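PDB 1H75: glutaredoxin-like protein NrdH from Escherichia coli, which probably carries electrons to the NrdEF ribonucleotide reductase system as a small glutaredoxin-family redox protein with a redox-active disulfide. Local coordinates for residues L59-F64 with N70-A75. Residues are numbered along the deposited sequence; the frame is centred on the assembly and turned at random.
Sequences LSWSGF and NRLHPA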
loop_
_atom_site.group_PDB
_atom_site.type_symbol
_atom_site.label_atom_id
_atom_site.label_comp_id
_atom_site.label_asym_id
_atom_site.label_seq_id
_atom_site.Cartn_x
_atom_site.Cartn_y
_atom_site.Cartn_z
ATOM N N LEU A 59 4.568 9.151 -4.010
ATOM C CA LEU A 59 5.062 7.786 -4.145
ATOM C C LEU A 59 3.949 6.782 -4.415
ATOM O O LEU A 59 2.851 6.903 -3.887
ATOM C CB LEU A 59 5.800 7.374 -2.869
ATOM C CG LEU A 59 6.905 8.342 -2.435
ATOM C CD1 LEU A 59 7.617 7.800 -1.207
ATOM C CD2 LEU A 59 7.911 8.526 -3.556
ATOM N N SER A 60 4.253 5.782 -5.231
ATOM C CA SER A 60 3.277 4.745 -5.556
ATOM C C SER A 60 4.047 3.518 -6.001
ATOM O O SER A 60 4.798 3.574 -6.981
ATOM C CB SER A 60 2.344 5.212 -6.677
ATOM O OG SER A 60 3.031 5.351 -7.912
ATOM N N TRP A 61 3.870 2.414 -5.287
ATOM C CA TRP A 61 4.600 1.214 -5.627
ATOM C C TRP A 61 3.767 -0.014 -5.328
ATOM O O TRP A 61 2.745 0.063 -4.636
ATOM C CB TRP A 61 5.908 1.137 -4.835
ATOM C CG TRP A 61 5.761 0.913 -3.355
ATOM C CD1 TRP A 61 5.634 -0.277 -2.710
ATOM C CD2 TRP A 61 5.749 1.925 -2.348
ATOM N NE1 TRP A 61 5.540 -0.079 -1.348
ATOM C CE2 TRP A 61 5.611 1.272 -1.102
ATOM C CE3 TRP A 61 5.849 3.326 -2.377
ATOM C CZ2 TRP A 61 5.572 1.969 0.112
ATOM C CZ3 TRP A 61 5.812 4.025 -1.165
ATOM C CH2 TRP A 61 5.675 3.346 0.067
ATOM N N SER A 62 4.240 -1.146 -5.829
ATOM C CA SER A 62 3.540 -2.417 -5.609
ATOM C C SER A 62 4.469 -3.463 -5.005
ATOM O O SER A 62 5.681 -3.340 -5.108
ATOM C CB SER A 62 2.970 -2.943 -6.928
ATOM O OG SER A 62 3.977 -3.170 -7.910
ATOM N N GLY A 63 3.880 -4.489 -4.392
ATOM C CA GLY A 63 4.662 -5.546 -3.757
ATOM C C GLY A 63 5.170 -5.089 -2.405
ATOM O O GLY A 63 4.924 -3.947 -2.015
ATOM N N PHE A 64 5.840 -5.984 -1.678
ATOM C CA PHE A 64 6.411 -5.652 -0.372
ATOM C C PHE A 64 7.758 -4.978 -0.631
ATOM O O PHE A 64 8.704 -5.599 -1.137
ATOM C CB PHE A 64 6.606 -6.910 0.469
ATOM C CG PHE A 64 7.291 -6.653 1.791
ATOM C CD1 PHE A 64 6.757 -5.742 2.700
ATOM C CD2 PHE A 64 8.452 -7.346 2.130
ATOM C CE1 PHE A 64 7.367 -5.520 3.935
ATOM C CE2 PHE A 64 9.070 -7.134 3.361
ATOM C CZ PHE A 64 8.526 -6.220 4.264
ATOM N N ASN A 70 10.320 2.807 4.030
ATOM C CA ASN A 70 11.215 3.655 4.792
ATOM C C ASN A 70 11.209 5.087 4.299
ATOM O O ASN A 70 11.641 5.983 5.024
ATOM C CB ASN A 70 12.634 3.083 4.790
ATOM C CG ASN A 70 12.797 1.973 5.795
ATOM O OD1 ASN A 70 11.985 1.837 6.720
ATOM N ND2 ASN A 70 13.843 1.177 5.638
ATOM N N ARG A 71 10.709 5.318 3.083
ATOM C CA ARG A 71 10.640 6.690 2.584
ATOM C C ARG A 71 9.441 7.447 3.161
ATOM O O ARG A 71 9.272 8.633 2.888
ATOM C CB ARG A 71 10.593 6.705 1.053
ATOM C CG ARG A 71 11.891 6.184 0.445
ATOM C CD ARG A 71 11.933 6.392 -1.062
ATOM N NE ARG A 71 11.730 7.799 -1.385
ATOM C CZ ARG A 71 11.499 8.269 -2.605
ATOM N NH1 ARG A 71 11.442 7.446 -3.639
ATOM N NH2 ARG A 71 11.309 9.575 -2.780
ATOM N N LEU A 72 8.629 6.762 3.961
ATOM C CA LEU A 72 7.452 7.367 4.581
ATOM C C LEU A 72 7.701 7.945 5.986
ATOM O O LEU A 72 6.769 8.447 6.612
ATOM C CB LEU A 72 6.323 6.331 4.675
ATOM C CG LEU A 72 5.928 5.711 3.327
ATOM C CD1 LEU A 72 4.777 4.738 3.544
ATOM C CD2 LEU A 72 5.544 6.803 2.335
ATOM N N HIS A 73 8.935 7.870 6.485
ATOM C CA HIS A 73 9.216 8.402 7.820
ATOM C C HIS A 73 8.908 9.885 7.818
ATOM O O HIS A 73 9.200 10.601 6.865
ATOM C CB HIS A 73 10.662 8.114 8.254
ATOM C CG HIS A 73 10.860 6.718 8.764
ATOM N ND1 HIS A 73 10.204 6.238 9.876
ATOM C CD2 HIS A 73 11.607 5.689 8.293
ATOM C CE1 HIS A 73 10.531 4.973 10.066
ATOM N NE2 HIS A 73 11.381 4.618 9.119
ATOM N N PRO A 74 8.313 10.370 8.904
ATOM C CA PRO A 74 7.966 11.791 8.952
ATOM C C PRO A 74 9.104 12.804 8.984
ATOM O O PRO A 74 10.153 12.579 9.575
ATOM C CB PRO A 74 7.052 11.882 10.179
ATOM C CG PRO A 74 7.609 10.835 11.098
ATOM C CD PRO A 74 7.930 9.668 10.144
ATOM N N ALA A 75 8.871 13.930 8.322
ATOM C CA ALA A 75 9.847 15.016 8.299
ATOM C C ALA A 75 9.794 15.725 9.657
ATOM O O ALA A 75 8.805 15.616 10.386
ATOM C CB ALA A 75 9.505 15.995 7.181
#
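Leu59 and Arg71 bring the two backbones no nearer than 8.8 Å, CA to CA, where strand 59-62, at one border of the mixed four-stranded sheet of this thioredoxin-type fold, passes the 3-10 turn 70-72 that follows helix 66-69. No hydrogen bond crosses the gap; side chains alone bridge it. The isobutyl group of Leu59 reaches Arg71 with both methyls: CD1 lies 3.9 Å from Arg71 CB, while CD2 sits over one face of the guanidinium, 3.4 Å above its plane and off its centre. A bend at chi3 of Arg71 (56°) folds its long chain so that both its aliphatic base and its charged end meet the leucine. Leu59 CD1 also approaches Leu72 CD2 at 4.2 Å. With neither methyl, an alanine here in place of Leu59 would probably uncover the guanidinium face, free the arginine to turn and open a gap beside Leu72 CD2. Deeper in, the buried side chains of Trp61 and Leu72 run toward each other and meet at their ends. Val54, Met68 and Ile69 touch the indole, whereas Leu72 also touches Met21, Phe26 and Ala56, so turn 70-72 links the edge strand and strand 53-56 to helix 12-23. The six-membered end of the indole meets the leucine edge-on, with Leu72 CD1 near the ring plane and 3.9 Å from Trp61 CH2.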